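PDB 6EHF: OmpT protein from Vibrio cholerae serotype O1, which probably acts as a trimeric outer-membrane porin, forming non-specific channels through which ions and other small solutes diffuse. Local coordinates for residues Y93-G98 against Y278-Y283; F168-N173 against A184-S189; V206-A211 against D223-S228; I227-T232 against A243-V248. The protein carries 1 engineered substitution. All blocks are in the same frame, centred on the assembly; numbering follows the deposited sequence.

How the contacts relate
Contacts 2, 3 and 4 are pairings of neighbouring strands in the barrel wall. Contact 1 instead joins a loop inside the barrel to that wall. Contacts 3 and 4 share I227 and S228 on strand 221-234, and their centres lie about 11 Å apart. Contact 4 also touches contact 1, with centres about 12 Å apart: the Y93 ring packs on A230, and G98 approaches E246. Contact 2 meets contact 3 where N188 and S189 reach A211, although their centres are about 21 Å apart. Contacts 1 and 2 do not touch; about 15 Å separates their nearest atoms. The calcium site formed by D6, F7 and W319 lies away from all four.

Contact 1. Residues Y93-G98 against Y278-Y283; sequences YSYFFG and YAEYGY
The carboxylate of E280 takes two backbone N-H groups of the loop 93-98, one on each oxygen. Y95 N reaches E280 OE1 at 2.7 Å, on the syn lone pair and nearly straight at 169°. F97 N reaches E280 OE2 at 3.1 Å, also on the syn side but 34° out of the carboxylate plane. The E280 chain runs extended into the loop, with CG anti to the backbone N (chi1 -177°). S94 CB lies beside E280 OE2 at 3.3 Å. Aromatic rings flank the acid. F96 turns its ring edge to E280 OE1, and the F97 ring passes E280 and reaches G282 CA with CD2, 3.7 Å away. Beyond them, Y278 CE2 sits over the centre of one face of the Y95 ring, with ring centroids 4.4 Å apart in an oblique pairing. Further out, Y242 OH bonds E280 OE1, so that oxygen has two partners. Y278 OH pairs with Y318 OH. N293 and Y291 bind G98, and D92 binds S94 OG. A long loop folded inward and tied to the inner barrel wall is consistent with the constriction loop (L3) of general porins.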
# COMPACT_ATOMS: atom_id res chain seq x y z
N TYR A 93 -3.95 -3.34 -31.02
CA TYR A 93 -5.09 -2.50 -30.55
C TYR A 93 -6.08 -3.25 -29.65
O TYR A 93 -7.24 -2.83 -29.52
CB TYR A 93 -5.81 -1.81 -31.73
CG TYR A 93 -4.87 -1.14 -32.75
CD1 TYR A 93 -4.04 -0.08 -32.38
CD2 TYR A 93 -4.81 -1.57 -34.09
CE1 TYR A 93 -3.18 0.53 -33.28
CE2 TYR A 93 -3.95 -0.97 -35.01
CZ TYR A 93 -3.13 0.08 -34.60
OH TYR A 93 -2.28 0.70 -35.48
N SER A 94 -5.59 -4.33 -29.01
CA SER A 94 -6.37 -5.20 -28.07
C SER A 94 -6.41 -4.66 -26.65
O SER A 94 -5.64 -3.81 -26.31
CB SER A 94 -5.73 -6.59 -27.99
OG SER A 94 -4.36 -6.55 -27.54
N TYR A 95 -7.32 -5.18 -25.84
CA TYR A 95 -7.42 -4.82 -24.41
C TYR A 95 -7.14 -6.01 -23.48
O TYR A 95 -7.36 -5.91 -22.27
CB TYR A 95 -8.83 -4.22 -24.14
CG TYR A 95 -8.99 -2.88 -24.81
CD1 TYR A 95 -8.59 -1.70 -24.17
CD2 TYR A 95 -9.49 -2.79 -26.11
CE1 TYR A 95 -8.71 -0.47 -24.79
CE2 TYR A 95 -9.60 -1.56 -26.75
CZ TYR A 95 -9.21 -0.40 -26.09
OH TYR A 95 -9.32 0.82 -26.72
N PHE A 96 -6.67 -7.14 -24.04
CA PHE A 96 -6.49 -8.36 -23.24
C PHE A 96 -5.33 -9.20 -23.69
O PHE A 96 -4.34 -9.34 -22.97
CB PHE A 96 -7.73 -9.24 -23.27
CG PHE A 96 -8.83 -8.77 -22.38
CD1 PHE A 96 -8.90 -9.19 -21.08
CD2 PHE A 96 -9.80 -7.92 -22.85
CE1 PHE A 96 -9.92 -8.78 -20.26
CE2 PHE A 96 -10.82 -7.49 -22.04
CZ PHE A 96 -10.89 -7.92 -20.73
N PHE A 97 -5.47 -9.79 -24.85
CA PHE A 97 -4.49 -10.75 -25.35
C PHE A 97 -3.82 -9.96 -26.42
O PHE A 97 -4.32 -8.91 -26.81
CB PHE A 97 -5.21 -11.98 -25.89
CG PHE A 97 -6.39 -12.39 -25.05
CD1 PHE A 97 -6.23 -12.70 -23.71
CD2 PHE A 97 -7.68 -12.40 -25.58
CE1 PHE A 97 -7.31 -13.05 -22.91
CE2 PHE A 97 -8.77 -12.75 -24.80
CZ PHE A 97 -8.58 -13.07 -23.46
N GLY A 98 -2.69 -10.40 -26.91
CA GLY A 98 -2.07 -9.64 -28.00
C GLY A 98 -1.19 -8.50 -27.52
O GLY A 98 -1.44 -7.90 -26.47
N TYR A 278 -15.97 -4.04 -22.93
CA TYR A 278 -15.13 -4.64 -23.94
C TYR A 278 -15.51 -6.07 -24.06
O TYR A 278 -15.96 -6.68 -23.10
CB TYR A 278 -13.65 -4.49 -23.56
CG TYR A 278 -13.21 -3.05 -23.32
CD1 TYR A 278 -13.50 -2.40 -22.12
CD2 TYR A 278 -12.51 -2.34 -24.29
CE1 TYR A 278 -13.09 -1.10 -21.90
CE2 TYR A 278 -12.10 -1.03 -24.09
CZ TYR A 278 -12.40 -0.39 -22.89
OH TYR A 278 -12.00 0.93 -22.70
N ALA A 279 -15.37 -6.61 -25.26
CA ALA A 279 -15.43 -8.05 -25.44
C ALA A 279 -14.36 -8.47 -26.45
O ALA A 279 -14.24 -7.87 -27.51
CB ALA A 279 -16.82 -8.48 -25.88
N GLU A 280 -13.56 -9.47 -26.12
CA GLU A 280 -12.47 -9.84 -26.99
C GLU A 280 -12.27 -11.38 -27.04
O GLU A 280 -12.40 -12.06 -26.02
CB GLU A 280 -11.24 -9.06 -26.51
CG GLU A 280 -9.98 -9.25 -27.35
CD GLU A 280 -8.80 -8.40 -26.88
OE1 GLU A 280 -8.99 -7.20 -26.57
OE2 GLU A 280 -7.68 -8.95 -26.84
N TYR A 281 -12.02 -11.92 -28.24
CA TYR A 281 -11.61 -13.33 -28.42
C TYR A 281 -10.13 -13.28 -28.74
O TYR A 281 -9.66 -12.28 -29.29
CB TYR A 281 -12.43 -14.09 -29.52
CG TYR A 281 -11.87 -15.48 -29.88
CD1 TYR A 281 -11.93 -16.55 -28.98
CD2 TYR A 281 -11.24 -15.71 -31.11
CE1 TYR A 281 -11.39 -17.80 -29.30
CE2 TYR A 281 -10.71 -16.96 -31.44
CZ TYR A 281 -10.78 -18.00 -30.54
OH TYR A 281 -10.22 -19.23 -30.86
N GLY A 282 -9.39 -14.33 -28.39
CA GLY A 282 -7.97 -14.44 -28.71
C GLY A 282 -7.58 -15.88 -28.92
O GLY A 282 -7.82 -16.74 -28.04
N TYR A 283 -6.98 -16.14 -30.08
CA TYR A 283 -6.46 -17.47 -30.41
C TYR A 283 -4.96 -17.44 -30.38
O TYR A 283 -4.35 -16.57 -30.96
CB TYR A 283 -6.92 -17.93 -31.80
CG TYR A 283 -6.42 -19.32 -32.13
CD1 TYR A 283 -7.05 -20.45 -31.61
CD2 TYR A 283 -5.28 -19.50 -32.91
CE1 TYR A 283 -6.58 -21.73 -31.89
CE2 TYR A 283 -4.79 -20.77 -33.19
CZ TYR A 283 -5.44 -21.88 -32.69
OH TYR A 283 -4.96 -23.14 -32.98

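Contact 2. Residues F168-N173 against A184-S189; sequences FKVGSN and ADVTNS
A184 N donates to F168 O at 3.0 Å, the shorter of two backbone bonds that close this pair. The return bond runs from F168 N to A184 O at 3.1 Å. Together they make F168 and A184 an antiparallel hydrogen-bonded pair. It belongs to the hairpin of strands 154-173 and 180-199 in the porin barrel wall. Neither bond is straight, with N-H...O angles of 137° and 148°. The donor F168 N stands well above the plane of the A184 carbonyl.

The side chains of this pair lie on the same face of the sheet, where V170 and V186 join them. V170 CG2 touches the methyl A184 CB at 3.9 Å and V186 CG2 at 4.3 Å. That branch lies beside the V170 backbone N, while CG1 is anti to it. F168 meets V186 mainly through its base, F168 CB to V186 CG2 being 4.2 Å. The F168 ring itself leads away from A184. L107, from a loop, packs on both F168 and V186 and extends the apolar patch.

The two short segments run far from antiparallel, with 107° between their directions, and a single bridge pairs them. Outside the two segments the hairpin continues, as V170 bonds I182 through the backbone. D185 lies away from this patch and forms a salt bridge with R164, and its strand continues in pairing through V186 with D165.

The chemistry is thus two bent backbone N-H...O hydrogen bonds and a small apolar cluster of V170, A184, V186 and the F168 CB. Dispersion contacts supplement the backbone bonds, with no polar side-chain bond between the segments.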
# COMPACT_ATOMS: atom_id res chain seq x y z
N PHE A 168 18.69 -12.64 -14.48
CA PHE A 168 17.34 -12.91 -14.98
C PHE A 168 16.97 -14.38 -14.92
O PHE A 168 17.78 -15.23 -15.28
CB PHE A 168 17.23 -12.47 -16.42
CG PHE A 168 15.84 -12.46 -16.94
CD1 PHE A 168 14.95 -11.48 -16.55
CD2 PHE A 168 15.41 -13.44 -17.85
CE1 PHE A 168 13.66 -11.46 -17.06
CE2 PHE A 168 14.11 -13.44 -18.36
CZ PHE A 168 13.23 -12.44 -17.96
N LYS A 169 15.74 -14.67 -14.49
CA LYS A 169 15.29 -16.05 -14.27
C LYS A 169 15.03 -16.73 -15.60
O LYS A 169 14.13 -16.34 -16.33
CB LYS A 169 14.03 -16.05 -13.42
CG LYS A 169 13.40 -17.42 -13.19
CD LYS A 169 12.61 -17.45 -11.88
CE LYS A 169 11.86 -18.76 -11.62
NZ LYS A 169 10.71 -18.88 -12.56
N VAL A 170 15.84 -17.74 -15.91
CA VAL A 170 15.76 -18.52 -17.16
C VAL A 170 15.07 -19.89 -16.94
O VAL A 170 14.48 -20.46 -17.87
CB VAL A 170 17.17 -18.65 -17.82
CG1 VAL A 170 17.20 -19.69 -18.95
CG2 VAL A 170 17.62 -17.30 -18.38
N GLY A 171 15.10 -20.43 -15.72
CA GLY A 171 14.32 -21.62 -15.45
C GLY A 171 14.16 -21.99 -13.99
O GLY A 171 14.13 -21.12 -13.11
N SER A 172 14.01 -23.29 -13.75
CA SER A 172 13.95 -23.85 -12.41
C SER A 172 14.25 -25.35 -12.48
O SER A 172 13.77 -26.04 -13.38
CB SER A 172 12.58 -23.59 -11.77
OG SER A 172 12.61 -23.82 -10.38
N ASN A 173 15.11 -25.83 -11.59
CA ASN A 173 15.05 -27.22 -11.16
C ASN A 173 15.17 -27.23 -9.64
O ASN A 173 16.00 -26.52 -9.04
CB ASN A 173 16.04 -28.15 -11.90
CG ASN A 173 17.47 -27.99 -11.42
OD1 ASN A 173 18.20 -27.11 -11.89
ND2 ASN A 173 17.89 -28.85 -10.50
N ALA A 184 20.63 -16.06 -14.93
CA ALA A 184 21.60 -15.88 -16.03
C ALA A 184 21.56 -14.46 -16.57
O ALA A 184 20.51 -13.86 -16.65
CB ALA A 184 21.32 -16.85 -17.16
N ASP A 185 22.72 -13.96 -16.98
CA ASP A 185 22.91 -12.59 -17.44
C ASP A 185 22.56 -12.44 -18.93
O ASP A 185 23.35 -12.82 -19.78
CB ASP A 185 24.36 -12.21 -17.18
CG ASP A 185 24.71 -10.83 -17.66
OD1 ASP A 185 23.97 -10.23 -18.47
OD2 ASP A 185 25.77 -10.35 -17.19
N VAL A 186 21.41 -11.83 -19.23
CA VAL A 186 20.86 -11.78 -20.58
C VAL A 186 20.81 -10.35 -21.13
O VAL A 186 20.40 -9.43 -20.42
CB VAL A 186 19.40 -12.31 -20.58
CG1 VAL A 186 18.82 -12.37 -21.99
CG2 VAL A 186 19.33 -13.66 -19.90
N THR A 187 21.17 -10.19 -22.41
CA THR A 187 20.99 -8.91 -23.11
C THR A 187 19.91 -9.00 -24.22
O THR A 187 19.99 -9.91 -25.03
CB THR A 187 22.35 -8.43 -23.67
OG1 THR A 187 23.25 -8.16 -22.58
CG2 THR A 187 22.18 -7.17 -24.54
N ASN A 188 18.93 -8.08 -24.21
CA ASN A 188 17.86 -7.95 -25.27
C ASN A 188 18.10 -6.62 -26.02
O ASN A 188 18.09 -5.55 -25.44
CB ASN A 188 16.42 -8.02 -24.70
CG ASN A 188 15.30 -8.10 -25.79
OD1 ASN A 188 15.49 -8.68 -26.86
ND2 ASN A 188 14.11 -7.55 -25.48
N SER A 189 18.35 -6.75 -27.32
CA SER A 189 18.79 -5.67 -28.19
C SER A 189 17.81 -5.75 -29.36
O SER A 189 17.73 -6.76 -30.01
CB SER A 189 20.23 -5.90 -28.63
OG SER A 189 20.83 -7.00 -27.91

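Contact 3. Residues V206-A211 against D223-S228; sequences VTYYNA and DEDAIS
Six backbone hydrogen bonds join the antiparallel strands 206-211 and 223-228. They come in reciprocal pairs at T207 with S228, Y209 with A226 and A211 with E224. Y208 with I227 and N210 with D225 are the non-hydrogen-bonded pairs between them. CA-H...O contacts add to this, such as Y208 CA to A226 O at 3.2 Å.

Side-chain polar bonds gather on D225. Its OD1 accepts Y208 OH at 2.7 Å and N210 ND2 at 2.8 Å. The hydroxyl comes nearly along the C-O axis of the acid. The amide nitrogen comes from above the carboxylate plane, 50° out of it. With Y208 CG anti to the backbone N (chi1 160°), the ring lies along the sheet and its OH reaches the acid. Both side chains lie beside D225 and point the same way as it does.

Apolar contacts lie on both faces. I227 CD1 meets V206 CG1 at 3.8 Å and Y208 CB at 4.3 Å. On the other face, Y209 CB meets A226 CB at 4.2 Å.

That second face looks inward. There E224 forms a salt bridge with R103, T207 OG1 bonds A91 N, and Y209 OH bonds Y146 OH. The arrangement is a regular antiparallel hairpin pairing of the kind that builds porin barrel walls.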
# COMPACT_ATOMS: atom_id res chain seq x y z
N VAL A 206 0.97 -1.81 -39.12
CA VAL A 206 1.89 -2.91 -39.28
C VAL A 206 3.14 -2.57 -38.53
O VAL A 206 3.65 -1.45 -38.66
CB VAL A 206 2.23 -3.13 -40.76
CG1 VAL A 206 3.34 -4.19 -40.92
CG2 VAL A 206 0.97 -3.51 -41.54
N THR A 207 3.64 -3.52 -37.74
CA THR A 207 4.94 -3.35 -37.12
C THR A 207 5.81 -4.53 -37.44
O THR A 207 5.29 -5.63 -37.54
CB THR A 207 4.85 -3.24 -35.61
OG1 THR A 207 3.93 -2.20 -35.24
CG2 THR A 207 6.24 -2.96 -35.04
N TYR A 208 7.11 -4.30 -37.60
CA TYR A 208 8.10 -5.36 -37.66
C TYR A 208 9.07 -5.13 -36.48
O TYR A 208 9.55 -4.01 -36.32
CB TYR A 208 8.82 -5.41 -39.04
CG TYR A 208 10.15 -6.15 -39.02
CD1 TYR A 208 10.20 -7.55 -39.14
CD2 TYR A 208 11.34 -5.44 -38.83
CE1 TYR A 208 11.42 -8.22 -39.08
CE2 TYR A 208 12.55 -6.10 -38.77
CZ TYR A 208 12.59 -7.48 -38.89
OH TYR A 208 13.82 -8.09 -38.81
N TYR A 209 9.31 -6.17 -35.65
CA TYR A 209 10.33 -6.16 -34.58
C TYR A 209 11.40 -7.22 -34.84
O TYR A 209 11.09 -8.36 -35.21
CB TYR A 209 9.71 -6.39 -33.18
CG TYR A 209 9.69 -5.18 -32.25
CD1 TYR A 209 10.84 -4.78 -31.51
CD2 TYR A 209 8.54 -4.42 -32.09
CE1 TYR A 209 10.82 -3.67 -30.65
CE2 TYR A 209 8.50 -3.30 -31.25
CZ TYR A 209 9.63 -2.91 -30.54
OH TYR A 209 9.50 -1.74 -29.76
N ASN A 210 12.66 -6.85 -34.64
CA ASN A 210 13.80 -7.77 -34.68
C ASN A 210 14.44 -7.69 -33.31
O ASN A 210 14.39 -6.64 -32.69
CB ASN A 210 14.79 -7.34 -35.77
CG ASN A 210 15.97 -8.28 -35.89
OD1 ASN A 210 16.97 -8.08 -35.24
ND2 ASN A 210 15.84 -9.33 -36.71
N ALA A 211 15.03 -8.79 -32.82
CA ALA A 211 15.57 -8.83 -31.46
C ALA A 211 16.56 -9.96 -31.25
O ALA A 211 16.40 -11.03 -31.82
CB ALA A 211 14.44 -8.96 -30.46
N ASP A 223 17.61 -15.14 -32.11
CA ASP A 223 17.15 -14.11 -33.02
C ASP A 223 15.60 -14.25 -33.08
O ASP A 223 15.10 -15.29 -33.47
CB ASP A 223 17.84 -14.23 -34.43
CG ASP A 223 19.40 -13.97 -34.42
OD1 ASP A 223 19.85 -12.83 -34.17
OD2 ASP A 223 20.19 -14.91 -34.74
N GLU A 224 14.86 -13.24 -32.62
CA GLU A 224 13.41 -13.13 -32.87
C GLU A 224 13.19 -12.17 -34.05
O GLU A 224 13.95 -11.24 -34.24
CB GLU A 224 12.64 -12.58 -31.66
CG GLU A 224 12.55 -13.44 -30.40
CD GLU A 224 11.54 -12.86 -29.39
OE1 GLU A 224 11.70 -11.67 -29.00
OE2 GLU A 224 10.58 -13.57 -28.99
N ASP A 225 12.12 -12.39 -34.80
CA ASP A 225 11.81 -11.64 -36.02
C ASP A 225 10.27 -11.67 -36.03
O ASP A 225 9.67 -12.74 -35.97
CB ASP A 225 12.47 -12.33 -37.28
CG ASP A 225 13.92 -11.77 -37.63
OD1 ASP A 225 13.98 -10.69 -38.24
OD2 ASP A 225 14.99 -12.40 -37.35
N ALA A 226 9.61 -10.51 -36.02
CA ALA A 226 8.17 -10.45 -35.64
C ALA A 226 7.32 -9.46 -36.40
O ALA A 226 7.69 -8.29 -36.53
CB ALA A 226 8.05 -10.13 -34.18
N ILE A 227 6.14 -9.91 -36.80
CA ILE A 227 5.27 -9.13 -37.66
C ILE A 227 3.89 -9.07 -37.03
O ILE A 227 3.24 -10.09 -36.85
CB ILE A 227 5.25 -9.66 -39.14
CG1 ILE A 227 4.49 -8.71 -40.08
CG2 ILE A 227 4.67 -11.05 -39.27
CD1 ILE A 227 5.27 -7.46 -40.45
N SER A 228 3.49 -7.87 -36.66
CA SER A 228 2.14 -7.58 -36.20
C SER A 228 1.46 -6.83 -37.35
O SER A 228 2.08 -5.96 -37.99
CB SER A 228 2.14 -6.67 -34.93
OG SER A 228 2.82 -7.22 -33.80

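Contact 4. Residues I227-T232 against A243-V248; sequences ISVAGT and AGYEYV
I227 lays its CG2 methyl against Y247 CB at 3.8 Å, while the Y247 ring leads away. The contact belongs to the antiparallel hairpin of strands 221-234 and 239-252 in the porin barrel. The two segments run almost exactly antiparallel, with 179° between their directions. I227 with Y247, V229 with Y245 and G231 with A243 are hydrogen-bonded pairs, and each pair is closed by two backbone bonds. The bonds of I227 and Y247 are nearly straight, each with an N-H...O angle of 174°, and I227 N reaches Y247 O at 3.0 Å.

One face of the sheet carries I227, V229, Y245 and Y247. V229 CG1 comes to Y245 CB at 4.2 Å and lies at the edge of that ring, near its plane. The Y245 ring is on the barrel surface. Y247 OH is bonded by D259, on the next strand.

The other face carries S228, A230 and E246, and meets the loop inside the barrel. The E246 chain is extended beyond CG, which carries its carboxylate out to the loop. There E246 OE1 accepts from G99 N, and Y93 covers A230 from the loop side. S228 OG lies 4.0 Å from E246 OE2, a packing contact.

A230 and G244 form a non-hydrogen-bonded pair in which one partner has no side chain, and the strands come close there. A230 CA lies 4.0 Å from G244 CA, and A230 CB lies 3.5 Å from A243 O.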
# COMPACT_ATOMS: atom_id res chain seq x y z
N ILE A 227 6.14 -9.91 -36.80
CA ILE A 227 5.27 -9.13 -37.66
C ILE A 227 3.89 -9.07 -37.03
O ILE A 227 3.24 -10.09 -36.85
CB ILE A 227 5.25 -9.66 -39.14
CG1 ILE A 227 4.49 -8.71 -40.08
CG2 ILE A 227 4.67 -11.05 -39.27
CD1 ILE A 227 5.27 -7.46 -40.45
N SER A 228 3.49 -7.87 -36.66
CA SER A 228 2.14 -7.58 -36.20
C SER A 228 1.46 -6.83 -37.35
O SER A 228 2.08 -5.96 -37.99
CB SER A 228 2.14 -6.67 -34.93
OG SER A 228 2.82 -7.22 -33.80
N VAL A 229 0.20 -7.14 -37.60
CA VAL A 229 -0.62 -6.36 -38.51
C VAL A 229 -2.03 -6.29 -37.91
O VAL A 229 -2.54 -7.29 -37.41
CB VAL A 229 -0.58 -6.92 -39.98
CG1 VAL A 229 -0.65 -8.43 -40.00
CG2 VAL A 229 -1.69 -6.34 -40.84
N ALA A 230 -2.64 -5.12 -37.92
CA ALA A 230 -3.78 -4.88 -37.05
C ALA A 230 -4.58 -3.72 -37.52
O ALA A 230 -4.12 -2.94 -38.34
CB ALA A 230 -3.26 -4.56 -35.65
N GLY A 231 -5.77 -3.55 -36.95
CA GLY A 231 -6.57 -2.40 -37.31
C GLY A 231 -7.87 -2.28 -36.57
O GLY A 231 -8.31 -3.22 -35.89
N THR A 232 -8.48 -1.10 -36.69
CA THR A 232 -9.76 -0.79 -36.05
C THR A 232 -10.69 -0.09 -37.03
O THR A 232 -10.23 0.54 -37.96
CB THR A 232 -9.58 0.09 -34.79
OG1 THR A 232 -9.35 1.45 -35.16
CG2 THR A 232 -8.41 -0.40 -33.96
N ALA A 243 -8.93 -5.87 -34.60
CA ALA A 243 -8.37 -7.18 -34.75
C ALA A 243 -6.91 -7.08 -35.08
O ALA A 243 -6.41 -5.99 -35.39
CB ALA A 243 -9.10 -7.95 -35.84
N GLY A 244 -6.24 -8.22 -34.98
CA GLY A 244 -4.83 -8.31 -35.33
C GLY A 244 -4.36 -9.75 -35.44
O GLY A 244 -4.88 -10.66 -34.77
N TYR A 245 -3.39 -9.95 -36.34
CA TYR A 245 -2.66 -11.19 -36.56
C TYR A 245 -1.24 -10.83 -36.12
O TYR A 245 -0.76 -9.73 -36.41
CB TYR A 245 -2.70 -11.58 -38.06
CG TYR A 245 -1.91 -12.83 -38.46
CD1 TYR A 245 -2.47 -14.12 -38.34
CD2 TYR A 245 -0.62 -12.73 -39.02
CE1 TYR A 245 -1.76 -15.26 -38.71
CE2 TYR A 245 0.10 -13.86 -39.41
CZ TYR A 245 -0.48 -15.13 -39.25
OH TYR A 245 0.21 -16.26 -39.62
N GLU A 246 -0.59 -11.74 -35.40
CA GLU A 246 0.73 -11.50 -34.83
C GLU A 246 1.52 -12.78 -34.97
O GLU A 246 1.12 -13.80 -34.43
CB GLU A 246 0.61 -11.03 -33.36
CG GLU A 246 -0.34 -9.81 -33.16
CD GLU A 246 -0.32 -9.20 -31.75
OE1 GLU A 246 -0.21 -9.95 -30.75
OE2 GLU A 246 -0.44 -7.95 -31.63
N TYR A 247 2.61 -12.74 -35.74
CA TYR A 247 3.41 -13.92 -36.05
C TYR A 247 4.83 -13.67 -35.62
O TYR A 247 5.41 -12.67 -36.02
CB TYR A 247 3.38 -14.24 -37.56
CG TYR A 247 4.13 -15.52 -37.91
CD1 TYR A 247 3.67 -16.77 -37.49
CD2 TYR A 247 5.32 -15.48 -38.62
CE1 TYR A 247 4.37 -17.92 -37.76
CE2 TYR A 247 6.03 -16.63 -38.90
CZ TYR A 247 5.55 -17.85 -38.47
OH TYR A 247 6.26 -18.99 -38.75
N VAL A 248 5.41 -14.59 -34.84
CA VAL A 248 6.78 -14.45 -34.34
C VAL A 248 7.57 -15.71 -34.59
O VAL A 248 7.06 -16.80 -34.39
CB VAL A 248 6.83 -14.20 -32.82
CG1 VAL A 248 8.27 -14.04 -32.35
CG2 VAL A 248 6.04 -12.97 -32.47